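Local coordinates for protein ComZ (Thermus thermophilus, PDB 6QVI) that probably serves as a competence-associated pilin at the pilus tip that receives DNA for natural transformation, at residues G164-P169 with V214-I219; F428-L433 with R498-N503. All blocks are in the same frame, centred on the assembly; numbering follows the deposited sequence.

Contact 1. Residues G164-P169 with V214-I219; sequences GNPNDP and VQYGKI
Y216 lays its ring against P166 where two successive coils of the beta-solenoid turn their corners: 164-169 lies in the loop that joins strand 160-162 to strand 172-176, and V214-I219 spans the corresponding corner from the end of strand 212-214 into strand 218-221. Followed outward, Y216 starts with CB, which lies 3.9 Å from the backbone N of N165. With CG anti to its own carbonyl carbon (chi1 -69°), the ring is brought face-on against the proline. CG and CD2 meet P166 CA, which sits over the middle of the ring, 3.7 Å from the centroid and 13° off the normal, a CH-pi contact; CD1 and CE1, along the other side of the ring, also lie against this CA. Further out, CE2 reaches P166 CB at 3.5 Å, and CZ, the carbon bearing the hydroxyl, still touches that same CB. Q215 CG covers the opposite face near its rim. With an alanine here the ring between P166 and Q215 would be gone, and the proline is likely to lose its apolar backing, a gap opening beside Q215 CG. Proline suits the turn because its fixed phi fits the second position of the type I turn N165-D168; N165 OD1 also accepts from N167 N, an Asx turn. G164 and G217 adopt backbone angles at which a CB would jam against the preceding carbonyl O. P169 O approaches G217 CA, while K218 carries its amine to a salt bridge with D245. G164 CA points a hydrogen at Y216 O, 3.4 Å away and nearly straight at 163°.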
loop_
_atom_site.group_PDB
_atom_site.type_symbol
_atom_site.label_atom_id
_atom_site.label_comp_id
_atom_site.label_asym_id
_atom_site.label_seq_id
_atom_site.Cartn_x
_atom_site.Cartn_y
_atom_site.Cartn_z
ATOM N N GLY A 164 -5.213 -1.714 -16.424
ATOM C CA GLY A 164 -5.697 -1.666 -17.781
ATOM C C GLY A 164 -4.824 -2.357 -18.789
ATOM O O GLY A 164 -3.871 -2.986 -18.430
ATOM N N ASN A 165 -5.155 -2.228 -20.060
ATOM C CA ASN A 165 -4.386 -2.852 -21.114
ATOM C C ASN A 165 -3.713 -1.795 -21.940
ATOM O O ASN A 165 -4.320 -1.190 -22.783
ATOM C CB ASN A 165 -5.305 -3.682 -21.987
ATOM C CG ASN A 165 -4.626 -4.220 -23.216
ATOM O OD1 ASN A 165 -3.447 -4.011 -23.442
ATOM N ND2 ASN A 165 -5.379 -4.927 -24.018
ATOM N N PRO A 166 -2.416 -1.652 -21.770
ATOM C CA PRO A 166 -1.640 -0.628 -22.440
ATOM C C PRO A 166 -1.780 -0.654 -23.925
ATOM O O PRO A 166 -1.569 0.370 -24.538
ATOM C CB PRO A 166 -0.222 -0.968 -22.052
ATOM C CG PRO A 166 -0.253 -2.423 -21.853
ATOM C CD PRO A 166 -1.564 -2.702 -21.218
ATOM N N ASN A 167 -2.112 -1.786 -24.517
ATOM C CA ASN A 167 -2.253 -1.766 -25.960
ATOM C C ASN A 167 -3.672 -1.464 -26.397
ATOM O O ASN A 167 -4.018 -1.726 -27.554
ATOM C CB ASN A 167 -1.809 -3.116 -26.558
ATOM C CG ASN A 167 -0.424 -3.042 -27.167
ATOM O OD1 ASN A 167 -0.249 -2.788 -28.372
ATOM N ND2 ASN A 167 0.583 -3.239 -26.334
ATOM N N ASP A 168 -4.502 -0.902 -25.499
ATOM C CA ASP A 168 -5.875 -0.514 -25.804
ATOM C C ASP A 168 -6.370 0.559 -24.834
ATOM O O ASP A 168 -7.211 0.278 -23.971
ATOM C CB ASP A 168 -6.831 -1.714 -25.810
ATOM C CG ASP A 168 -8.031 -1.485 -26.741
ATOM O OD1 ASP A 168 -8.580 -2.467 -27.302
ATOM O OD2 ASP A 168 -8.420 -0.310 -26.924
ATOM N N PRO A 169 -5.845 1.785 -24.914
ATOM C CA PRO A 169 -6.219 2.799 -23.925
ATOM C C PRO A 169 -7.567 3.406 -24.219
ATOM O O PRO A 169 -7.887 4.474 -23.693
ATOM C CB PRO A 169 -5.140 3.867 -24.094
ATOM C CG PRO A 169 -4.817 3.777 -25.569
ATOM C CD PRO A 169 -4.950 2.332 -25.951
ATOM N N VAL A 214 -6.906 4.755 -12.875
ATOM C CA VAL A 214 -6.905 3.813 -13.930
ATOM C C VAL A 214 -5.823 4.245 -14.848
ATOM O O VAL A 214 -5.965 5.205 -15.526
ATOM C CB VAL A 214 -8.195 3.851 -14.694
ATOM C CG1 VAL A 214 -8.029 3.126 -15.990
ATOM C CG2 VAL A 214 -9.287 3.234 -13.882
ATOM N N GLN A 215 -4.733 3.521 -14.871
ATOM C CA GLN A 215 -3.641 3.893 -15.710
ATOM C C GLN A 215 -3.872 3.785 -17.184
ATOM O O GLN A 215 -3.433 4.629 -17.910
ATOM C CB GLN A 215 -2.408 3.117 -15.353
ATOM C CG GLN A 215 -1.384 3.190 -16.443
ATOM C CD GLN A 215 -0.102 2.515 -16.080
ATOM O OE1 GLN A 215 -0.056 1.711 -15.179
ATOM N NE2 GLN A 215 0.949 2.841 -16.787
ATOM N N TYR A 216 -4.520 2.742 -17.655
ATOM C CA TYR A 216 -4.763 2.642 -19.079
ATOM C C TYR A 216 -6.208 2.376 -19.349
ATOM O O TYR A 216 -6.708 1.365 -18.969
ATOM C CB TYR A 216 -3.977 1.502 -19.698
ATOM C CG TYR A 216 -2.493 1.693 -19.752
ATOM C CD1 TYR A 216 -1.931 2.704 -20.473
ATOM C CD2 TYR A 216 -1.661 0.839 -19.101
ATOM C CE1 TYR A 216 -0.576 2.867 -20.518
ATOM C CE2 TYR A 216 -0.313 0.999 -19.141
ATOM C CZ TYR A 216 0.220 2.017 -19.845
ATOM O OH TYR A 216 1.569 2.164 -19.876
ATOM N N GLY A 217 -6.880 3.285 -20.028
ATOM C CA GLY A 217 -8.274 3.102 -20.364
ATOM C C GLY A 217 -9.227 4.171 -19.898
ATOM O O GLY A 217 -8.836 5.081 -19.226
ATOM N N LYS A 218 -10.477 4.052 -20.315
ATOM C CA LYS A 218 -11.576 4.926 -19.933
ATOM C C LYS A 218 -12.471 4.228 -18.904
ATOM O O LYS A 218 -12.255 3.069 -18.553
ATOM C CB LYS A 218 -12.366 5.351 -21.168
ATOM C CG LYS A 218 -11.508 5.908 -22.286
ATOM C CD LYS A 218 -12.229 5.817 -23.601
ATOM C CE LYS A 218 -13.161 6.973 -23.728
ATOM N NZ LYS A 218 -12.353 8.199 -24.026
ATOM N N ILE A 219 -13.443 4.969 -18.372
ATOM C CA ILE A 219 -14.441 4.449 -17.447
ATOM C C ILE A 219 -15.750 5.158 -17.719
ATOM O O ILE A 219 -15.778 6.326 -18.131
ATOM C CB ILE A 219 -14.080 4.623 -15.957
ATOM C CG1 ILE A 219 -14.144 6.093 -15.541
ATOM C CG2 ILE A 219 -12.721 4.029 -15.633
ATOM C CD1 ILE A 219 -14.447 6.280 -14.091
#

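Contact 2. Residues F428-L433 with R498-N503; sequences FPNHAL and RIPKEN
P429 and I499 bring together a loop entering strand 432-437 of the beta-solenoid and the segment that leaves strand 491-496 on the way to strand 517-529 of what is probably the pseudopilin-like domain. Apolar packing does most of the work. I499 divides its branches: CG2, anti to the backbone N, meets P429 CB at 3.9 Å, whereas CG1 carries CD1 inward to F428 CZ, also at 3.9 Å, and on to the methyl of A432. A beta-branched isoleucine suits this place because it can fill two directions at once, and the small methyl of A432, at the start of the strand, suits a place beside CD1. P429, preceded by a cis peptide bond, points CB toward the other segment; its CG touches P500 CD at 3.8 Å, the two rings crossing at about a right angle. The same CG rests 3.3 Å from the carbonyl O of R498, whose guanidinium is held in a salt bridge with E136.

Polar bonding across the contact is confined to one side-chain amide. N503 has positive phi (65°), a conformation asparagine tolerates well, and its CG lies anti to the backbone N (chi1 -171°), which carries the amide across to the turn. There ND2 donates to N430 O over 2.7 Å, coming from above the carbonyl plane, with that oxygen close to the amide plane of N503 and an N-H...O angle of 155°.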
loop_
_atom_site.group_PDB
_atom_site.type_symbol
_atom_site.label_atom_id
_atom_site.label_comp_id
_atom_site.label_asym_id
_atom_site.label_seq_id
_atom_site.Cartn_x
_atom_site.Cartn_y
_atom_site.Cartn_z
ATOM N N PHE A 428 -5.889 -6.817 14.764
ATOM C CA PHE A 428 -5.671 -6.200 13.467
ATOM C C PHE A 428 -5.596 -4.681 13.608
ATOM O O PHE A 428 -6.401 -4.080 14.328
ATOM C CB PHE A 428 -6.819 -6.552 12.533
ATOM C CG PHE A 428 -6.403 -6.778 11.116
ATOM C CD1 PHE A 428 -5.570 -7.832 10.788
ATOM C CD2 PHE A 428 -6.820 -5.919 10.112
ATOM C CE1 PHE A 428 -5.179 -8.050 9.478
ATOM C CE2 PHE A 428 -6.426 -6.124 8.799
ATOM C CZ PHE A 428 -5.601 -7.201 8.483
ATOM N N PRO A 429 -4.676 -4.024 12.895
ATOM C CA PRO A 429 -3.769 -4.691 11.967
ATOM C C PRO A 429 -2.379 -4.885 12.550
ATOM O O PRO A 429 -1.409 -4.893 11.794
ATOM C CB PRO A 429 -3.718 -3.727 10.786
ATOM C CG PRO A 429 -3.940 -2.356 11.421
ATOM C CD PRO A 429 -4.520 -2.564 12.820
ATOM N N ASN A 430 -2.316 -5.008 13.853
ATOM C CA ASN A 430 -1.057 -5.299 14.429
ATOM C C ASN A 430 -0.951 -6.813 14.449
ATOM O O ASN A 430 -0.079 -7.295 15.120
ATOM C CB ASN A 430 -1.001 -4.787 15.846
ATOM C CG ASN A 430 -0.867 -3.290 15.912
ATOM O OD1 ASN A 430 -0.933 -2.616 14.902
ATOM N ND2 ASN A 430 -0.675 -2.765 17.107
ATOM N N HIS A 431 -1.695 -7.543 13.650
ATOM C CA HIS A 431 -1.593 -8.971 13.650
ATOM C C HIS A 431 -2.248 -9.381 12.385
ATOM O O HIS A 431 -3.448 -9.417 12.308
ATOM C CB HIS A 431 -2.387 -9.505 14.798
ATOM C CG HIS A 431 -2.427 -10.983 14.852
ATOM N ND1 HIS A 431 -3.409 -11.665 15.525
ATOM C CD2 HIS A 431 -1.613 -11.916 14.318
ATOM C CE1 HIS A 431 -3.194 -12.958 15.407
ATOM N NE2 HIS A 431 -2.114 -13.136 14.677
ATOM N N ALA A 432 -1.462 -9.704 11.382
ATOM C CA ALA A 432 -2.032 -10.038 10.106
ATOM C C ALA A 432 -1.441 -11.239 9.435
ATOM O O ALA A 432 -0.269 -11.499 9.522
ATOM C CB ALA A 432 -1.874 -8.851 9.196
ATOM N N LEU A 433 -2.283 -11.960 8.732
ATOM C CA LEU A 433 -1.837 -13.119 7.971
ATOM C C LEU A 433 -2.127 -12.827 6.513
ATOM O O LEU A 433 -3.260 -12.488 6.154
ATOM C CB LEU A 433 -2.553 -14.395 8.413
ATOM C CG LEU A 433 -2.175 -15.633 7.612
ATOM C CD1 LEU A 433 -0.684 -15.839 7.718
ATOM C CD2 LEU A 433 -2.952 -16.854 8.113
ATOM N N ARG A 498 -5.705 -0.192 6.383
ATOM C CA ARG A 498 -4.279 0.036 6.254
ATOM C C ARG A 498 -3.537 -0.824 7.261
ATOM O O ARG A 498 -3.963 -0.969 8.402
ATOM C CB ARG A 498 -3.980 1.514 6.487
ATOM C CG ARG A 498 -2.575 1.849 6.965
ATOM C CD ARG A 498 -2.460 3.345 7.343
ATOM N NE ARG A 498 -2.210 4.210 6.194
ATOM C CZ ARG A 498 -2.465 5.518 6.162
ATOM N NH1 ARG A 498 -2.984 6.127 7.221
ATOM N NH2 ARG A 498 -2.188 6.225 5.070
ATOM N N ILE A 499 -2.455 -1.445 6.818
ATOM C CA ILE A 499 -1.558 -2.188 7.700
ATOM C C ILE A 499 -0.254 -1.420 7.782
ATOM O O ILE A 499 0.375 -1.163 6.741
ATOM C CB ILE A 499 -1.354 -3.642 7.243
ATOM C CG1 ILE A 499 -2.687 -4.273 6.850
ATOM C CG2 ILE A 499 -0.713 -4.461 8.337
ATOM C CD1 ILE A 499 -2.573 -5.761 6.464
ATOM N N PRO A 500 0.176 -0.987 8.976
ATOM C CA PRO A 500 1.405 -0.198 9.115
ATOM C C PRO A 500 2.626 -0.927 8.563
ATOM O O PRO A 500 2.711 -2.155 8.636
ATOM C CB PRO A 500 1.516 0.026 10.632
ATOM C CG PRO A 500 0.590 -0.982 11.264
ATOM C CD PRO A 500 -0.507 -1.204 10.267
ATOM N N LYS A 501 3.566 -0.165 7.973
ATOM C CA LYS A 501 4.619 -0.809 7.189
ATOM C C LYS A 501 5.381 -1.818 8.048
ATOM O O LYS A 501 5.685 -2.925 7.591
ATOM C CB LYS A 501 5.591 0.237 6.618
ATOM C CG LYS A 501 6.831 -0.383 5.945
ATOM C CD LYS A 501 6.639 -0.520 4.420
ATOM C CE LYS A 501 7.742 -1.349 3.753
ATOM N NZ LYS A 501 7.566 -2.816 4.069
ATOM N N GLU A 502 5.681 -1.470 9.303
ATOM C CA GLU A 502 6.174 -2.468 10.240
ATOM C C GLU A 502 5.005 -3.366 10.579
ATOM O O GLU A 502 3.876 -2.897 10.682
ATOM C CB GLU A 502 6.795 -1.838 11.503
ATOM C CG GLU A 502 5.851 -1.206 12.576
ATOM C CD GLU A 502 5.638 0.304 12.411
ATOM O OE1 GLU A 502 6.130 1.105 13.267
ATOM O OE2 GLU A 502 5.084 0.696 11.385
ATOM N N ASN A 503 5.283 -4.651 10.772
ATOM C CA ASN A 503 4.259 -5.634 11.111
ATOM C C ASN A 503 3.255 -5.799 9.956
ATOM O O ASN A 503 2.059 -6.020 10.163
ATOM C CB ASN A 503 3.564 -5.236 12.431
ATOM C CG ASN A 503 2.636 -6.297 12.961
ATOM O OD1 ASN A 503 2.423 -7.333 12.326
ATOM N ND2 ASN A 503 2.077 -6.051 14.130
#

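In the fold
Both contacts pack loop segments linked to strands of the beta-solenoid, but they share no strand. Contact 1 links corresponding corners of neighbouring coils; its centre lies about 21 Å from the centre of the chain, and two of its seven touching residues are buried, against four of nine in contact 2. The centre of contact 2 is about 11 Å from that of the chain, and it ties a solenoid loop to the segment running on toward the probable pseudopilin-like domain. Contact 1 relies on an aromatic face against proline and on backbone approaches at G164 and G217, contact 2 on aliphatic packing and one amide hydrogen bond. Their nearest atoms are about 19 Å apart, so neither touches the other.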